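PDB 6WY9: acyl-CoA dehydrogenase domain protein Tcur3481 from Thermomonospora curvata, which binds FAD and is probably an acyl-CoA dehydrogenase that oxidises acyl-CoA thioesters. Local coordinates for residues B[143-157]-B[196-210]. Numbering follows the deposited sequence.
Sequences DGWRLSGTKAVVPSI and DMAGNLTLDAVPARA
D196 grips S156 through both carboxylate oxygens. OD2 of D196 accepts the backbone N of S156 at 2.8 Å on its syn lone pair. OG of S156 donates to OD1 of D196 at 2.8 Å, from above the carboxylate plane. CG of D196 is anti to its own N (chi1 180°), which carries the carboxylate across to the turn after strand 144-154. With an alanine here, the N and OG of S156 would probably lose their shared acceptor, and residues 155-157 might be held less firmly to strand 197-203. Next along the ladder, V153 and V154 both face G199 in a G1 beta bulge. N200 OD1 accepts a hydrogen bond from V153 N at 3.0 Å, in the plane of its amide carbonyl, while ND2 bonds to the backbone of a neighbouring protein chain. A second G1 bulge sets A205 and V206 against L147. Here S148 OG accepts A205 N at 2.9 Å. R146 NH2 reaches A205 O at 3.1 Å, nearly in the guanidinium plane, and NE is held by D141. On the other face, CD2 of L203 lies against CB of L147, whose CD1 meets A208 CB at 3.8 Å; V178 backs both L147 and A208. The antiparallel strands thus turn a corner together in the beta domain of the acyl-CoA dehydrogenase fold. At each bulge a side chain bonds one backbone N of the doubled residues, while backbone bonds carry the pairing past the shift in register.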
loop_
_atom_site.group_PDB
_atom_site.type_symbol
_atom_site.label_atom_id
_atom_site.label_comp_id
_atom_site.label_asym_id
_atom_site.label_seq_id
_atom_site.Cartn_x
_atom_site.Cartn_y
_atom_site.Cartn_z
ATOM N N ASP B 143 48.174 -6.697 -22.432
ATOM C CA ASP B 143 47.787 -5.903 -21.269
ATOM C C ASP B 143 46.413 -5.249 -21.426
ATOM O O ASP B 143 46.057 -4.369 -20.632
ATOM C CB ASP B 143 48.854 -4.841 -20.969
ATOM C CG ASP B 143 49.264 -4.054 -22.201
ATOM O OD1 ASP B 143 49.837 -2.955 -22.038
ATOM O OD2 ASP B 143 49.009 -4.527 -23.331
ATOM N N GLY B 144 45.633 -5.666 -22.420
ATOM C CA GLY B 144 44.291 -5.156 -22.582
ATOM C C GLY B 144 43.246 -6.250 -22.561
ATOM O O GLY B 144 43.497 -7.375 -22.105
ATOM N N TRP B 145 42.072 -5.932 -23.086
ATOM C CA TRP B 145 40.938 -6.839 -23.056
ATOM C C TRP B 145 40.156 -6.688 -24.349
ATOM O O TRP B 145 40.167 -5.628 -24.980
ATOM C CB TRP B 145 40.015 -6.544 -21.855
ATOM C CG TRP B 145 40.703 -6.707 -20.552
ATOM C CD1 TRP B 145 41.523 -5.816 -19.946
ATOM C CD2 TRP B 145 40.647 -7.848 -19.702
ATOM N NE1 TRP B 145 41.991 -6.329 -18.765
ATOM C CE2 TRP B 145 41.465 -7.577 -18.588
ATOM C CE3 TRP B 145 39.982 -9.075 -19.773
ATOM C CZ2 TRP B 145 41.652 -8.490 -17.555
ATOM C CZ3 TRP B 145 40.158 -9.984 -18.742
ATOM C CH2 TRP B 145 40.991 -9.686 -17.647
ATOM N N ARG B 146 39.448 -7.753 -24.723
ATOM C CA ARG B 146 38.416 -7.645 -25.744
ATOM C C ARG B 146 37.088 -8.125 -25.178
ATOM O O ARG B 146 37.024 -9.179 -24.530
ATOM C CB ARG B 146 38.811 -8.421 -26.994
ATOM C CG ARG B 146 40.031 -7.833 -27.626
ATOM C CD ARG B 146 40.315 -8.428 -28.967
ATOM N NE ARG B 146 41.523 -7.855 -29.547
ATOM C CZ ARG B 146 41.545 -6.751 -30.283
ATOM N NH1 ARG B 146 42.691 -6.295 -30.783
ATOM N NH2 ARG B 146 40.422 -6.103 -30.531
ATOM N N LEU B 147 36.041 -7.328 -25.427
ATOM C CA LEU B 147 34.696 -7.498 -24.905
ATOM C C LEU B 147 33.752 -7.940 -26.012
ATOM O O LEU B 147 33.743 -7.361 -27.107
ATOM C CB LEU B 147 34.152 -6.181 -24.317
ATOM C CG LEU B 147 35.045 -5.382 -23.355
ATOM C CD1 LEU B 147 34.350 -4.134 -22.820
ATOM C CD2 LEU B 147 35.540 -6.267 -22.210
ATOM N N SER B 148 32.937 -8.949 -25.710
ATOM C CA SER B 148 31.930 -9.440 -26.641
ATOM C C SER B 148 30.628 -9.665 -25.897
ATOM O O SER B 148 30.596 -10.389 -24.899
ATOM C CB SER B 148 32.368 -10.738 -27.318
ATOM O OG SER B 148 33.336 -10.479 -28.315
ATOM N N GLY B 149 29.562 -9.078 -26.410
ATOM C CA GLY B 149 28.253 -9.201 -25.809
ATOM C C GLY B 149 27.397 -8.048 -26.292
ATOM O O GLY B 149 27.730 -7.384 -27.282
ATOM N N THR B 150 26.306 -7.818 -25.572
ATOM C CA THR B 150 25.410 -6.701 -25.851
ATOM C C THR B 150 25.043 -6.059 -24.534
ATOM O O THR B 150 24.890 -6.763 -23.529
ATOM C CB THR B 150 24.129 -7.164 -26.511
ATOM O OG1 THR B 150 23.546 -8.111 -25.628
ATOM C CG2 THR B 150 24.407 -7.880 -27.814
ATOM N N LYS B 151 24.860 -4.741 -24.538
ATOM C CA LYS B 151 24.349 -4.042 -23.364
ATOM C C LYS B 151 23.076 -3.303 -23.747
ATOM O O LYS B 151 22.908 -2.877 -24.900
ATOM C CB LYS B 151 25.362 -3.039 -22.792
ATOM C CG LYS B 151 26.773 -3.572 -22.682
ATOM C CD LYS B 151 26.896 -4.751 -21.668
ATOM C CE LYS B 151 26.696 -4.292 -20.200
ATOM N NZ LYS B 151 26.851 -5.453 -19.286
ATOM N N ALA B 152 22.180 -3.161 -22.787
ATOM C CA ALA B 152 20.858 -2.617 -23.049
ATOM C C ALA B 152 20.784 -1.132 -22.701
ATOM O O ALA B 152 21.222 -0.708 -21.626
ATOM C CB ALA B 152 19.798 -3.388 -22.233
ATOM N N VAL B 153 20.125 -0.362 -23.577
ATOM C CA VAL B 153 19.636 0.972 -23.236
ATOM C C VAL B 153 20.699 1.766 -22.485
ATOM O O VAL B 153 20.470 2.266 -21.374
ATOM C CB VAL B 153 18.306 0.940 -22.427
ATOM C CG1 VAL B 153 17.116 0.508 -23.315
ATOM C CG2 VAL B 153 18.383 0.092 -21.135
ATOM N N VAL B 154 21.845 1.936 -23.115
ATOM C CA VAL B 154 22.894 2.794 -22.578
ATOM C C VAL B 154 22.444 4.246 -22.641
ATOM O O VAL B 154 22.092 4.727 -23.726
ATOM C CB VAL B 154 24.193 2.583 -23.375
ATOM C CG1 VAL B 154 25.288 3.511 -22.867
ATOM C CG2 VAL B 154 24.559 1.102 -23.307
ATOM N N PRO B 155 22.438 4.979 -21.527
ATOM C CA PRO B 155 21.758 6.278 -21.517
ATOM C C PRO B 155 22.586 7.335 -22.220
ATOM O O PRO B 155 23.820 7.322 -22.173
ATOM C CB PRO B 155 21.607 6.596 -20.021
ATOM C CG PRO B 155 22.823 5.856 -19.387
ATOM C CD PRO B 155 22.883 4.560 -20.190
ATOM N N SER B 156 21.887 8.240 -22.904
ATOM C CA SER B 156 22.482 9.477 -23.392
ATOM C C SER B 156 23.766 9.208 -24.179
ATOM O O SER B 156 24.795 9.881 -24.020
ATOM C CB SER B 156 22.699 10.438 -22.222
ATOM O OG SER B 156 21.452 10.704 -21.590
ATOM N N ILE B 157 23.664 8.249 -25.100
ATOM C CA ILE B 157 24.840 7.766 -25.856
ATOM C C ILE B 157 25.398 8.825 -26.795
ATOM O O ILE B 157 26.605 8.816 -27.106
ATOM C CB ILE B 157 24.473 6.469 -26.610
ATOM C CG1 ILE B 157 25.741 5.777 -27.193
ATOM C CG2 ILE B 157 23.529 6.816 -27.774
ATOM C CD1 ILE B 157 26.312 4.616 -26.398
ATOM N N ASP B 196 14.827 10.133 -23.311
ATOM C CA ASP B 196 16.249 10.061 -23.607
ATOM C C ASP B 196 16.430 9.276 -24.901
ATOM O O ASP B 196 15.571 8.478 -25.290
ATOM C CB ASP B 196 17.003 9.365 -22.451
ATOM C CG ASP B 196 18.524 9.254 -22.705
ATOM O OD1 ASP B 196 19.141 10.289 -23.061
ATOM O OD2 ASP B 196 19.121 8.134 -22.521
ATOM N N MET B 197 17.552 9.484 -25.565
ATOM C CA MET B 197 17.908 8.622 -26.685
ATOM C C MET B 197 19.061 7.722 -26.218
ATOM O O MET B 197 20.218 8.155 -26.162
ATOM C CB MET B 197 18.276 9.422 -27.922
ATOM C CG MET B 197 18.336 8.568 -29.198
ATOM S SD MET B 197 16.713 7.859 -29.675
ATOM C CE MET B 197 15.689 9.289 -30.090
ATOM N N ALA B 198 18.721 6.477 -25.866
ATOM C CA ALA B 198 19.670 5.479 -25.381
ATOM C C ALA B 198 20.241 4.686 -26.558
ATOM O O ALA B 198 19.840 4.866 -27.714
ATOM C CB ALA B 198 18.997 4.555 -24.353
ATOM N N GLY B 199 21.191 3.795 -26.272
ATOM C CA GLY B 199 21.755 2.948 -27.317
ATOM C C GLY B 199 21.768 1.490 -26.855
ATOM O O GLY B 199 22.178 1.206 -25.724
ATOM N N ASN B 200 21.264 0.571 -27.676
ATOM C CA ASN B 200 21.486 -0.861 -27.446
ATOM C C ASN B 200 22.833 -1.186 -28.087
ATOM O O ASN B 200 23.004 -1.029 -29.297
ATOM C CB ASN B 200 20.350 -1.711 -28.015
ATOM C CG ASN B 200 18.977 -1.360 -27.401
ATOM O OD1 ASN B 200 18.893 -0.968 -26.240
ATOM N ND2 ASN B 200 17.904 -1.520 -28.174
ATOM N N LEU B 201 23.799 -1.573 -27.259
ATOM C CA LEU B 201 25.209 -1.621 -27.617
ATOM C C LEU B 201 25.596 -3.041 -28.035
ATOM O O LEU B 201 25.313 -3.997 -27.300
ATOM C CB LEU B 201 26.023 -1.191 -26.394
ATOM C CG LEU B 201 27.050 -0.059 -26.365
ATOM C CD1 LEU B 201 28.040 -0.339 -25.209
ATOM C CD2 LEU B 201 27.766 0.128 -27.736
ATOM N N THR B 202 26.215 -3.196 -29.208
ATOM C CA THR B 202 26.788 -4.482 -29.613
ATOM C C THR B 202 28.308 -4.378 -29.583
ATOM O O THR B 202 28.885 -3.455 -30.177
ATOM C CB THR B 202 26.317 -4.930 -31.011
ATOM O OG1 THR B 202 24.922 -5.253 -30.986
ATOM C CG2 THR B 202 27.062 -6.184 -31.452
ATOM N N LEU B 203 28.960 -5.328 -28.903
ATOM C CA LEU B 203 30.411 -5.358 -28.780
ATOM C C LEU B 203 30.926 -6.643 -29.408
ATOM O O LEU B 203 30.604 -7.741 -28.950
ATOM C CB LEU B 203 30.838 -5.274 -27.315
ATOM C CG LEU B 203 30.359 -4.046 -26.559
ATOM C CD1 LEU B 203 29.232 -4.435 -25.654
ATOM C CD2 LEU B 203 31.501 -3.499 -25.726
ATOM N N ASP B 204 31.726 -6.517 -30.453
ATOM C CA ASP B 204 32.290 -7.700 -31.096
ATOM C C ASP B 204 33.805 -7.601 -30.925
ATOM O O ASP B 204 34.490 -6.933 -31.709
ATOM C CB ASP B 204 31.829 -7.762 -32.540
ATOM C CG ASP B 204 32.482 -8.862 -33.323
ATOM O OD1 ASP B 204 33.196 -9.712 -32.746
ATOM O OD2 ASP B 204 32.283 -8.850 -34.555
ATOM N N ALA B 205 34.306 -8.239 -29.861
ATOM C CA ALA B 205 35.733 -8.286 -29.562
ATOM C C ALA B 205 36.312 -6.873 -29.502
ATOM O O ALA B 205 37.340 -6.565 -30.115
ATOM C CB ALA B 205 36.477 -9.150 -30.581
ATOM N N VAL B 206 35.639 -6.014 -28.750
ATOM C CA VAL B 206 35.970 -4.586 -28.717
ATOM C C VAL B 206 37.177 -4.373 -27.805
ATOM O O VAL B 206 37.162 -4.835 -26.658
ATOM C CB VAL B 206 34.780 -3.763 -28.223
ATOM C CG1 VAL B 206 35.173 -2.291 -28.173
ATOM C CG2 VAL B 206 33.511 -3.971 -29.085
ATOM N N PRO B 207 38.199 -3.653 -28.247
ATOM C CA PRO B 207 39.334 -3.360 -27.355
ATOM C C PRO B 207 38.906 -2.536 -26.148
ATOM O O PRO B 207 38.097 -1.604 -26.261
ATOM C CB PRO B 207 40.296 -2.581 -28.256
ATOM C CG PRO B 207 39.888 -2.945 -29.648
ATOM C CD PRO B 207 38.411 -3.154 -29.615
ATOM N N ALA B 208 39.447 -2.893 -24.980
ATOM C CA ALA B 208 39.090 -2.191 -23.750
ATOM C C ALA B 208 40.229 -2.271 -22.754
ATOM O O ALA B 208 41.116 -3.122 -22.859
ATOM C CB ALA B 208 37.827 -2.751 -23.082
ATOM N N ARG B 209 40.162 -1.387 -21.763
ATOM C CA ARG B 209 41.145 -1.300 -20.693
ATOM C C ARG B 209 40.412 -1.404 -19.370
ATOM O O ARG B 209 39.387 -0.744 -19.175
ATOM C CB ARG B 209 41.905 0.023 -20.751
ATOM C CG ARG B 209 42.483 0.350 -22.111
ATOM C CD ARG B 209 43.609 -0.604 -22.443
ATOM N NE ARG B 209 44.743 -0.427 -21.542
ATOM C CZ ARG B 209 45.934 -1.003 -21.710
ATOM N NH1 ARG B 209 46.153 -1.796 -22.751
ATOM N NH2 ARG B 209 46.908 -0.780 -20.836
ATOM N N ALA B 210 40.931 -2.219 -18.458
ATOM C CA ALA B 210 40.245 -2.421 -17.186
ATOM C C ALA B 210 40.430 -1.229 -16.248
ATOM O O ALA B 210 41.458 -0.536 -16.274
ATOM C CB ALA B 210 40.751 -3.702 -16.514
HETATM O O HOH W 1 43.520 -3.314 -19.059
HETATM O O HOH W 2 32.772 -11.531 -30.732
#